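Local coordinates for lectin (Pleurotus ostreatus, PDB 6T0Q), which binds calcium ions and probably recognises galactose and N-acetylgalactosamine on glycans through its carbohydrate-binding modules, at residues 236-241 and 286-291; 199-204 and 304-309; 193-198 and 337-342; 257-262 and 347-352. One frame throughout, in Å; residues are numbered along the deposited sequence. Where two conformers were deposited one is given.

All four contacts lie in the C-terminal half of the chain, in a sandwich of two antiparallel sheets. Contact 1 pairs strands 229-239 and 287-296 inside one sheet. Contact 2 joins the rim of that sheet to strand 199-202, at the edge of the other, and contact 3 fastens the turn before 199-202 to the end of strand 331-338. Along the chain contact 3 encloses contact 2, which encloses contact 1; contact 4, holding the C-terminal tail, crosses all three. Contact 1 lies about 10 to 11 Å from each other contact, centre to centre; all pairs but 2 and 4 (about 18 Å) are within about 12 Å. Pairing, rim closure and tail thus belong to one domain, whose strand end carries calcium and the probable sugar site.

Contact 1: 236-241 and 286-291; sequences IAADDR and AGVIAT. With CA (calcium ion), chain G.
V288, with CG1 set between its backbone N and carbonyl carbon (chi1 60°), throws CG2 across the strand pair, where it rests 4.0 Å from A238 CB and 4.2 Å from I236 CG1. I236 CB also lies 4.1 Å from A290 CB, so this face is a small apolar patch. On the other face A237 CB meets I289 CG2, the rest of I289 leading away, and D239 extends CG opposite its own N (chi1 -175°), which brings OD1 to the calcium ion at 2.6 Å. The peptide bond between D239 and D240 is cis, and D240 OD2 binds the same ion, also at 2.6 Å; N281, G283 and P285 complete the site. W344 NE1 holds the second D239 oxygen, OD2. The backbones are antiparallel: A237 and I289 exchange two hydrogen bonds, the I289 N to A237 O one 2.9 Å long, and D239 and G287 exchange two more, of which G287 N to D239 O is longer at 3.2 Å. The I236 and V288 face packs on I277 of strand 273-281 in the second sheet, I289 leans on W200 and F339, and beyond D239 a classic beta bulge at D240 and R241 faces T280.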
loop_
_atom_site.group_PDB
_atom_site.type_symbol
_atom_site.label_atom_id
_atom_site.label_comp_id
_atom_site.label_asym_id
_atom_site.label_seq_id
_atom_site.Cartn_x
_atom_site.Cartn_y
_atom_site.Cartn_z
ATOM N N ILE A 236 24.241 -3.219 -1.835
ATOM C CA ILE A 236 24.107 -4.405 -0.988
ATOM C C ILE A 236 25.398 -5.221 -0.976
ATOM O O ILE A 236 26.121 -5.305 -1.975
ATOM C CB ILE A 236 22.909 -5.261 -1.461
ATOM C CG1 ILE A 236 22.711 -6.504 -0.589
ATOM C CG2 ILE A 236 23.073 -5.670 -2.936
ATOM C CD1 ILE A 236 21.338 -7.165 -0.872
ATOM N N ALA A 237 25.678 -5.840 0.174
ATOM C CA ALA A 237 26.753 -6.818 0.303
ATOM C C ALA A 237 26.362 -7.819 1.380
ATOM O O ALA A 237 25.538 -7.523 2.249
ATOM C CB ALA A 237 28.096 -6.154 0.648
ATOM N N ALA A 238 26.965 -9.010 1.325
ATOM C CA ALA A 238 26.651 -10.048 2.301
ATOM C C ALA A 238 27.850 -10.957 2.522
ATOM O O ALA A 238 28.660 -11.182 1.618
ATOM C CB ALA A 238 25.449 -10.905 1.872
ATOM N N ASP A 239 27.939 -11.478 3.743
ATOM C CA ASP A 239 28.841 -12.564 4.115
ATOM C C ASP A 239 27.950 -13.770 4.404
ATOM O O ASP A 239 27.288 -13.803 5.446
ATOM C CB ASP A 239 29.660 -12.164 5.347
ATOM C CG ASP A 239 30.726 -13.192 5.725
ATOM O OD1 ASP A 239 30.720 -14.317 5.185
ATOM O OD2 ASP A 239 31.588 -12.858 6.566
ATOM N N ASP A 240 27.921 -14.765 3.510
ATOM C CA ASP A 240 28.820 -14.972 2.367
ATOM C C ASP A 240 28.306 -14.510 1.005
ATOM O O ASP A 240 29.102 -14.206 0.118
ATOM C CB ASP A 240 29.137 -16.470 2.244
ATOM C CG ASP A 240 30.277 -16.897 3.130
ATOM O OD1 ASP A 240 31.436 -16.613 2.767
ATOM O OD2 ASP A 240 30.012 -17.493 4.195
ATOM N N ARG A 241 26.989 -14.524 0.813
ATOM C CA ARG A 241 26.412 -14.261 -0.503
ATOM C C ARG A 241 24.940 -13.912 -0.323
ATOM O O ARG A 241 24.362 -14.132 0.742
ATOM C CB ARG A 241 26.569 -15.474 -1.433
ATOM C CG ARG A 241 25.858 -16.730 -0.913
ATOM C CD ARG A 241 25.898 -17.886 -1.919
ATOM N NE ARG A 241 27.267 -18.251 -2.278
ATOM C CZ ARG A 241 27.822 -18.025 -3.468
ATOM N NH1 ARG A 241 27.123 -17.439 -4.434
ATOM N NH2 ARG A 241 29.080 -18.387 -3.695
ATOM N N ALA A 286 28.400 -14.018 9.824
ATOM C CA ALA A 286 27.438 -13.820 8.747
ATOM C C ALA A 286 26.726 -12.484 8.915
ATOM O O ALA A 286 26.506 -12.019 10.037
ATOM C CB ALA A 286 26.402 -14.954 8.710
ATOM N N GLY A 287 26.339 -11.892 7.788
ATOM C CA GLY A 287 25.528 -10.687 7.814
ATOM C C GLY A 287 25.201 -10.251 6.401
ATOM O O GLY A 287 25.884 -10.614 5.439
ATOM N N VAL A 288 24.131 -9.468 6.289
ATOM C CA VAL A 288 23.810 -8.778 5.045
ATOM C C VAL A 288 23.557 -7.315 5.383
ATOM O O VAL A 288 23.018 -6.995 6.449
ATOM C CB VAL A 288 22.605 -9.418 4.310
ATOM C CG1 VAL A 288 21.366 -9.381 5.167
ATOM C CG2 VAL A 288 22.332 -8.720 2.951
ATOM N N ILE A 289 23.980 -6.423 4.495
ATOM C CA ILE A 289 23.835 -4.988 4.709
ATOM C C ILE A 289 23.389 -4.366 3.397
ATOM O O ILE A 289 23.797 -4.819 2.321
ATOM C CB ILE A 289 25.154 -4.366 5.227
ATOM C CG1 ILE A 289 24.965 -2.894 5.600
ATOM C CG2 ILE A 289 26.276 -4.508 4.201
ATOM C CD1 ILE A 289 26.204 -2.314 6.312
ATOM N N ALA A 290 22.522 -3.354 3.479
ATOM C CA ALA A 290 22.028 -2.713 2.271
ATOM C C ALA A 290 21.553 -1.308 2.594
ATOM O O ALA A 290 21.150 -1.010 3.722
ATOM C CB ALA A 290 20.887 -3.500 1.617
ATOM N N THR A 291 21.619 -0.452 1.585
ATOM C CA THR A 291 21.062 0.891 1.629
ATOM C C THR A 291 20.230 1.054 0.373
ATOM O O THR A 291 20.674 0.680 -0.716
ATOM C CB THR A 291 22.160 1.963 1.695
ATOM O OG1 THR A 291 23.001 1.715 2.830
ATOM C CG2 THR A 291 21.541 3.373 1.813
HETATM CA CA CA G . 30.504 -16.479 6.554
#

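Contact 2: 199-204 and 304-309; sequences NWIWTS and VVTDAS
Where strand 301-305 runs out, T306 meets N199 at the start of strand 199-202, and an Asx turn at D307 follows at once. N199 and T306 are joined by three bonds. The T306 hydroxyl OG1 donates to N199 O at 2.6 Å, coming slightly out of the carbonyl plane. In return T306 O takes the side-chain amide of N199: ND2 stands 3.0 Å from it, with a fairly straight N-H direction (161°), and the oxygen lies almost in the amide plane. A weak bond of 3.2 Å from N199 N reaches the same T306 O, so that one carbonyl is gripped twice by one residue. With chi1 at -53°, the N199 amide folds back beside its own N, which lets both groups converge. The contact thereby bridges the sandwich at its rim, because 199-202 is an edge strand of one sheet and 301-305 of the other; A290 N, on the strand next to 301-305, donates to T306 OG1 as well, and I201 N bonds to V288 O on that same strand. Beside the polar cluster I201 points toward T306 and lays its CD1 3.7 Å from T306 CG2, the two side chains crossing at a slant, while I201 CG2 lies 3.8 Å from D307 N. The D307 carboxylate turns back to its own segment, onto S309. Its OD1 accepts S309 N at 2.9 Å from above the carboxylate plane and S309 OG at 2.6 Å on the syn lone pair; K220 NZ is a further partner of S309 OG.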
loop_
_atom_site.group_PDB
_atom_site.type_symbol
_atom_site.label_atom_id
_atom_site.label_comp_id
_atom_site.label_asym_id
_atom_site.label_seq_id
_atom_site.Cartn_x
_atom_site.Cartn_y
_atom_site.Cartn_z
ATOM N N ASN A 199 23.143 -1.187 8.802
ATOM C CA ASN A 199 23.576 -2.222 9.736
ATOM C C ASN A 199 23.722 -3.561 9.035
ATOM O O ASN A 199 22.931 -3.904 8.151
ATOM C CB ASN A 199 22.576 -2.422 10.893
ATOM C CG ASN A 199 22.255 -1.146 11.606
ATOM O OD1 ASN A 199 22.990 -0.720 12.488
ATOM N ND2 ASN A 199 21.149 -0.513 11.219
ATOM N N TRP A 200 24.715 -4.332 9.462
ATOM C CA TRP A 200 24.704 -5.752 9.169
ATOM C C TRP A 200 23.599 -6.407 9.987
ATOM O O TRP A 200 23.527 -6.214 11.207
ATOM C CB TRP A 200 26.050 -6.381 9.511
ATOM C CG TRP A 200 27.229 -5.847 8.741
ATOM C CD1 TRP A 200 28.067 -4.833 9.116
ATOM C CD2 TRP A 200 27.720 -6.331 7.486
ATOM N NE1 TRP A 200 29.050 -4.656 8.166
ATOM C CE2 TRP A 200 28.859 -5.566 7.158
ATOM C CE3 TRP A 200 27.311 -7.345 6.613
ATOM C CZ2 TRP A 200 29.596 -5.779 5.991
ATOM C CZ3 TRP A 200 28.046 -7.557 5.452
ATOM C CH2 TRP A 200 29.176 -6.775 5.155
ATOM N N ILE A 201 22.715 -7.152 9.323
ATOM C CA ILE A 201 21.640 -7.859 10.008
ATOM C C ILE A 201 21.734 -9.345 9.681
ATOM O O ILE A 201 22.394 -9.761 8.724
ATOM C CB ILE A 201 20.231 -7.317 9.651
ATOM C CG1 ILE A 201 19.925 -7.502 8.155
ATOM C CG2 ILE A 201 20.103 -5.846 10.058
ATOM C CD1 ILE A 201 18.491 -7.082 7.763
ATOM N N TRP A 202 21.060 -10.146 10.502
ATOM C CA TRP A 202 20.919 -11.576 10.253
ATOM C C TRP A 202 19.702 -12.057 11.034
ATOM O O TRP A 202 19.010 -11.265 11.683
ATOM C CB TRP A 202 22.188 -12.342 10.648
ATOM C CG TRP A 202 22.362 -13.660 9.925
ATOM C CD1 TRP A 202 22.228 -14.922 10.459
ATOM C CD2 TRP A 202 22.705 -13.845 8.542
ATOM N NE1 TRP A 202 22.479 -15.869 9.493
ATOM C CE2 TRP A 202 22.766 -15.235 8.308
ATOM C CE3 TRP A 202 22.975 -12.965 7.480
ATOM C CZ2 TRP A 202 23.080 -15.768 7.056
ATOM C CZ3 TRP A 202 23.285 -13.494 6.240
ATOM C CH2 TRP A 202 23.341 -14.886 6.039
ATOM N N THR A 203 19.425 -13.357 10.950
ATOM C CA THR A 203 18.456 -13.935 11.869
ATOM C C THR A 203 19.078 -14.048 13.259
ATOM O O THR A 203 20.294 -13.918 13.441
ATOM C CB THR A 203 17.975 -15.301 11.376
ATOM O OG1 THR A 203 19.067 -16.002 10.767
ATOM C CG2 THR A 203 16.852 -15.138 10.362
ATOM N N SER A 204 18.228 -14.299 14.253
ATOM C CA SER A 204 18.664 -14.224 15.641
ATOM C C SER A 204 19.465 -15.444 16.095
ATOM O O SER A 204 19.886 -15.478 17.255
ATOM C CB SER A 204 17.453 -14.009 16.558
ATOM O OG SER A 204 16.505 -15.044 16.389
ATOM N N VAL A 304 16.014 3.641 2.924
ATOM C CA VAL A 304 15.772 2.482 3.768
ATOM C C VAL A 304 17.110 1.795 3.972
ATOM O O VAL A 304 17.885 1.666 3.020
ATOM C CB VAL A 304 14.755 1.528 3.104
ATOM C CG1 VAL A 304 14.730 0.189 3.815
ATOM C CG2 VAL A 304 13.367 2.175 3.077
ATOM N N VAL A 305 17.398 1.383 5.209
ATOM C CA VAL A 305 18.630 0.662 5.516
ATOM C C VAL A 305 18.262 -0.660 6.167
ATOM O O VAL A 305 17.194 -0.801 6.770
ATOM C CB VAL A 305 19.579 1.471 6.434
ATOM C CG1 VAL A 305 19.900 2.832 5.805
ATOM C CG2 VAL A 305 18.959 1.653 7.823
ATOM N N THR A 306 19.150 -1.644 6.036
ATOM C CA THR A 306 18.991 -2.860 6.817
ATOM C C THR A 306 19.058 -2.518 8.300
ATOM O O THR A 306 20.022 -1.901 8.761
ATOM C CB THR A 306 20.060 -3.889 6.436
ATOM O OG1 THR A 306 21.314 -3.225 6.196
ATOM C CG2 THR A 306 19.632 -4.628 5.172
ATOM N N ASP A 307 18.013 -2.892 9.034
ATOM C CA ASP A 307 17.923 -2.641 10.467
ATOM C C ASP A 307 16.882 -3.604 11.039
ATOM O O ASP A 307 16.415 -4.517 10.347
ATOM C CB ASP A 307 17.603 -1.161 10.739
ATOM C CG ASP A 307 16.278 -0.705 10.093
ATOM O OD1 ASP A 307 15.399 -1.548 9.836
ATOM O OD2 ASP A 307 16.119 0.508 9.836
ATOM N N ALA A 308 16.502 -3.401 12.303
ATOM C CA ALA A 308 15.562 -4.327 12.938
ATOM C C ALA A 308 14.134 -4.187 12.429
ATOM O O ALA A 308 13.274 -4.985 12.828
ATOM C CB ALA A 308 15.592 -4.150 14.461
ATOM N N SER A 309 13.845 -3.218 11.553
ATOM C CA SER A 309 12.512 -3.137 10.967
ATOM C C SER A 309 12.323 -4.122 9.825
ATOM O O SER A 309 11.194 -4.305 9.369
ATOM C CB SER A 309 12.216 -1.716 10.472
ATOM O OG SER A 309 12.838 -1.454 9.218
#

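Contact 3: 193-198 and 337-342; sequences LPLRGS and GAFGVA
L195 sets its CB over the centre of one face of the F339 ring: the atom stands 3.6 Å from the ring centroid and only 8° off the normal, a CH-pi contact. L195 CD1 carries the cover outward to the rim of the ring, 3.8 Å from F339 CE1. A chi1 of 177°, which swings CG opposite the backbone N, puts the F339 ring against L195 CB. The course of the backbone, for its part, brings F339 CB within 3.2 Å of L195 O. R196 N approaches F339 CD2 obliquely, at 3.5 Å. The backbone adds one hydrogen bond, F339 N to S198 O, 2.9 Å long and fairly straight at 158°. L195 O also takes S198 N at 2.8 Å, which closes the turn that carries it. M348 and I289 border the F339 ring as well, and in one of its two conformers S198 OG appears to bond T291 OG1. The arrangement is that of two type II beta turns set against each other, L195 to S198 and A338 to V341, each with glycine, G197 and G340, in its third position, where the positive phi of such turns favours it; one turn leads into strand 199-202 and the other leaves strand 331-338.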
loop_
_atom_site.group_PDB
_atom_site.type_symbol
_atom_site.label_atom_id
_atom_site.label_comp_id
_atom_site.label_asym_id
_atom_site.label_seq_id
_atom_site.Cartn_x
_atom_site.Cartn_y
_atom_site.Cartn_z
ATOM N N LEU A 193 25.902 5.205 -2.741
ATOM C CA LEU A 193 25.116 5.330 -1.519
ATOM C C LEU A 193 26.037 5.058 -0.341
ATOM O O LEU A 193 27.024 4.325 -0.483
ATOM C CB LEU A 193 23.941 4.334 -1.470
ATOM C CG LEU A 193 22.785 4.575 -2.443
ATOM C CD1 LEU A 193 21.843 3.364 -2.452
ATOM C CD2 LEU A 193 22.032 5.844 -2.048
ATOM N N PRO A 194 25.743 5.618 0.831
ATOM C CA PRO A 194 26.543 5.282 2.016
ATOM C C PRO A 194 26.136 3.924 2.565
ATOM O O PRO A 194 24.968 3.531 2.495
ATOM C CB PRO A 194 26.194 6.403 3.004
ATOM C CG PRO A 194 24.757 6.716 2.672
ATOM C CD PRO A 194 24.696 6.610 1.140
ATOM N N LEU A 195 27.120 3.191 3.090
ATOM C CA LEU A 195 26.818 2.095 4.007
ATOM C C LEU A 195 26.864 2.553 5.457
ATOM O O LEU A 195 26.183 1.971 6.313
ATOM C CB LEU A 195 27.788 0.930 3.793
ATOM C CG LEU A 195 27.564 0.174 2.487
ATOM C CD1 LEU A 195 28.593 -0.927 2.352
ATOM C CD2 LEU A 195 26.121 -0.375 2.411
ATOM N N ARG A 196 27.656 3.582 5.745
ATOM C CA ARG A 196 27.511 4.310 6.992
ATOM C C ARG A 196 26.049 4.690 7.186
ATOM O O ARG A 196 25.405 5.200 6.265
ATOM C CB ARG A 196 28.396 5.559 6.956
ATOM C CG ARG A 196 28.289 6.440 8.188
ATOM C CD ARG A 196 29.130 7.705 8.012
ATOM N NE ARG A 196 30.508 7.413 7.626
ATOM C CZ ARG A 196 31.546 7.487 8.455
ATOM N NH1 ARG A 196 31.350 7.840 9.722
ATOM N NH2 ARG A 196 32.773 7.205 8.024
ATOM N N GLY A 197 25.513 4.407 8.372
ATOM C CA GLY A 197 24.092 4.568 8.620
ATOM C C GLY A 197 23.275 3.303 8.441
ATOM O O GLY A 197 22.111 3.272 8.860
ATOM N N SER A 198 23.842 2.262 7.839
ATOM C CA SER A 198 23.178 0.972 7.707
ATOM C C SER A 198 23.797 -0.031 8.674
ATOM O O SER A 198 24.829 0.227 9.303
ATOM C CB SER A 198 23.266 0.458 6.265
ATOM O OG SER A 198 22.694 1.395 5.374
ATOM N N GLY A 337 25.677 -5.455 13.832
ATOM C CA GLY A 337 26.467 -4.274 14.157
ATOM C C GLY A 337 26.232 -3.201 13.109
ATOM O O GLY A 337 25.762 -3.477 12.001
ATOM N N ALA A 338 26.546 -1.964 13.489
ATOM C CA ALA A 338 26.511 -0.893 12.497
ATOM C C ALA A 338 27.655 -1.084 11.506
ATOM O O ALA A 338 28.667 -1.710 11.819
ATOM C CB ALA A 338 26.626 0.478 13.165
ATOM N N PHE A 339 27.495 -0.533 10.303
ATOM C CA PHE A 339 28.569 -0.628 9.318
ATOM C C PHE A 339 29.867 -0.116 9.919
ATOM O O PHE A 339 29.895 0.953 10.532
ATOM C CB PHE A 339 28.253 0.171 8.055
ATOM C CG PHE A 339 29.381 0.156 7.057
ATOM C CD1 PHE A 339 29.723 -1.026 6.410
ATOM C CD2 PHE A 339 30.126 1.298 6.802
ATOM C CE1 PHE A 339 30.776 -1.065 5.499
ATOM C CE2 PHE A 339 31.178 1.272 5.887
ATOM C CZ PHE A 339 31.503 0.085 5.238
ATOM N N GLY A 340 30.939 -0.899 9.760
ATOM C CA GLY A 340 32.244 -0.581 10.324
ATOM C C GLY A 340 32.746 -1.606 11.326
ATOM O O GLY A 340 33.959 -1.749 11.497
ATOM N N VAL A 341 31.834 -2.311 12.009
ATOM C CA VAL A 341 32.257 -3.268 13.025
ATOM C C VAL A 341 33.130 -4.364 12.421
ATOM O O VAL A 341 32.980 -4.751 11.252
ATOM C CB VAL A 341 31.054 -3.910 13.741
ATOM C CG1 VAL A 341 30.319 -2.884 14.589
ATOM C CG2 VAL A 341 30.119 -4.570 12.713
ATOM N N ALA A 342 34.049 -4.870 13.242
ATOM C CA ALA A 342 34.709 -6.139 12.977
ATOM C C ALA A 342 33.660 -7.242 12.814
ATOM O O ALA A 342 32.578 -7.173 13.406
ATOM C CB ALA A 342 35.659 -6.482 14.130
#

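Contact 4: 257-262 and 347-352; sequences YTVADA and GMVIPS
M348 is the principal bump, and it hooks into the hollow formed by the backbone of Y257 to A260. Its side chain is bent twice, at chi2 (77°) and chi3 (68°), so that it curls round instead of stretching out. The inner part, M348 CG, rests 3.8 Å from A260 CB; M348 SD then lies 3.5 Å from T258 C; and the terminal methyl CE pushes up to 3.2 Å from Y257 O. Farther along, the ring of P351 is seated against A260 O and A262 CB, P351 CD being 3.7 Å from A260 O and P351 CG 3.9 Å from A262 CB. Between these two protrusions the end-to-end directions of 257-262 and 347-351 differ by 24°, and V349 and V259 form a single bridge of parallel type: V349 N donates to T258 O at 2.9 Å and V349 O receives A260 N at the same length, 2.9 Å. The C-terminal tail is thus laid along the segment that leads into strand 261-265, which itself is flanked by 229-239 and by strand 23-24, with F25 just after it bonded to A262 through the backbone. The valines point the same way, side by side, V259 CG2 4.2 Å from V349 CB. Two waters fill notches between the chains: one bridges T258 O and G347 O, and the other donates to A260 O and V349 O. On the inner side M348 also reaches A237 and L195, while the Y257 ring meets that of W344 at a steep angle near the calcium site.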
loop_
_atom_site.group_PDB
_atom_site.type_symbol
_atom_site.label_atom_id
_atom_site.label_comp_id
_atom_site.label_asym_id
_atom_site.label_seq_id
_atom_site.Cartn_x
_atom_site.Cartn_y
_atom_site.Cartn_z
ATOM N N TYR A 257 31.872 -9.889 0.556
ATOM C CA TYR A 257 31.661 -8.957 1.651
ATOM C C TYR A 257 32.721 -7.868 1.679
ATOM O O TYR A 257 32.772 -7.085 2.632
ATOM C CB TYR A 257 31.596 -9.699 2.994
ATOM C CG TYR A 257 32.718 -10.695 3.263
ATOM C CD1 TYR A 257 33.882 -10.303 3.903
ATOM C CD2 TYR A 257 32.586 -12.036 2.901
ATOM C CE1 TYR A 257 34.910 -11.219 4.168
ATOM C CE2 TYR A 257 33.604 -12.952 3.148
ATOM C CZ TYR A 257 34.759 -12.537 3.787
ATOM O OH TYR A 257 35.767 -13.449 4.033
ATOM N N THR A 258 33.560 -7.783 0.647
ATOM C CA THR A 258 34.504 -6.679 0.525
ATOM C C THR A 258 34.233 -5.780 -0.673
ATOM O O THR A 258 34.764 -4.665 -0.722
ATOM C CB THR A 258 35.942 -7.210 0.424
ATOM O OG1 THR A 258 36.036 -8.108 -0.687
ATOM C CG2 THR A 258 36.334 -7.948 1.709
ATOM N N VAL A 259 33.434 -6.232 -1.632
ATOM C CA VAL A 259 33.073 -5.436 -2.797
ATOM C C VAL A 259 31.552 -5.448 -2.894
ATOM O O VAL A 259 30.956 -6.494 -3.181
ATOM C CB VAL A 259 33.716 -5.972 -4.084
ATOM C CG1 VAL A 259 33.265 -5.146 -5.290
ATOM C CG2 VAL A 259 35.256 -5.970 -3.957
ATOM N N ALA A 260 30.921 -4.296 -2.637
ATOM C CA ALA A 260 29.467 -4.199 -2.661
ATOM C C ALA A 260 28.947 -4.077 -4.091
ATOM O O ALA A 260 29.645 -3.615 -5.000
ATOM C CB ALA A 260 28.988 -2.997 -1.837
ATOM N N ASP A 261 27.691 -4.474 -4.280
ATOM C CA ASP A 261 27.018 -4.379 -5.570
ATOM C C ASP A 261 25.937 -3.308 -5.521
ATOM O O ASP A 261 25.252 -3.163 -4.508
ATOM C CB ASP A 261 26.392 -5.717 -5.946
ATOM C CG ASP A 261 27.402 -6.839 -5.926
ATOM O OD1 ASP A 261 28.493 -6.632 -6.496
ATOM O OD2 ASP A 261 27.130 -7.892 -5.306
ATOM N N ALA A 262 25.772 -2.577 -6.626
ATOM C CA ALA A 262 24.741 -1.552 -6.749
ATOM C C ALA A 262 23.839 -1.857 -7.935
ATOM O O ALA A 262 24.306 -2.318 -8.985
ATOM C CB ALA A 262 25.350 -0.146 -6.899
ATOM N N GLY A 347 36.198 -0.858 5.188
ATOM C CA GLY A 347 36.851 -0.753 3.891
ATOM C C GLY A 347 36.072 -1.216 2.671
ATOM O O GLY A 347 36.660 -1.306 1.589
ATOM N N MET A 348 34.778 -1.509 2.793
ATOM C CA MET A 348 33.970 -1.947 1.648
ATOM C C MET A 348 34.229 -1.108 0.394
ATOM O O MET A 348 34.147 0.123 0.421
ATOM C CB MET A 348 32.481 -1.871 2.001
ATOM C CG MET A 348 31.563 -2.502 0.939
ATOM S SD MET A 348 31.578 -4.310 1.021
ATOM C CE MET A 348 30.758 -4.566 2.612
ATOM N N VAL A 349 34.520 -1.780 -0.713
ATOM C CA VAL A 349 34.591 -1.098 -2.003
ATOM C C VAL A 349 33.167 -0.849 -2.500
ATOM O O VAL A 349 32.412 -1.791 -2.757
ATOM C CB VAL A 349 35.392 -1.918 -3.020
ATOM C CG1 VAL A 349 35.372 -1.212 -4.380
ATOM C CG2 VAL A 349 36.837 -2.135 -2.528
ATOM N N ILE A 350 32.803 0.422 -2.643
ATOM C CA ILE A 350 31.461 0.829 -3.062
ATOM C C ILE A 350 31.546 1.421 -4.464
ATOM O O ILE A 350 32.446 2.236 -4.721
ATOM C CB ILE A 350 30.867 1.852 -2.081
ATOM C CG1 ILE A 350 30.768 1.249 -0.669
ATOM C CG2 ILE A 350 29.502 2.341 -2.584
ATOM C CD1 ILE A 350 30.482 2.274 0.435
ATOM N N PRO A 351 30.640 1.075 -5.385
ATOM C CA PRO A 351 30.663 1.697 -6.717
ATOM C C PRO A 351 30.515 3.209 -6.635
ATOM O O PRO A 351 29.810 3.740 -5.777
ATOM C CB PRO A 351 29.464 1.060 -7.432
ATOM C CG PRO A 351 29.238 -0.245 -6.708
ATOM C CD PRO A 351 29.564 0.075 -5.265
ATOM N N SER A 352 31.200 3.897 -7.544
ATOM C CA SER A 352 31.097 5.347 -7.637
ATOM C C SER A 352 29.705 5.771 -8.084
ATOM O O SER A 352 29.064 5.102 -8.900
ATOM C CB SER A 352 32.133 5.883 -8.629
ATOM O OG SER A 352 33.435 5.519 -8.221
HETATM O O HOH W 1 37.004 -3.967 0.685
HETATM O O HOH W 2 31.818 -2.199 -5.386
#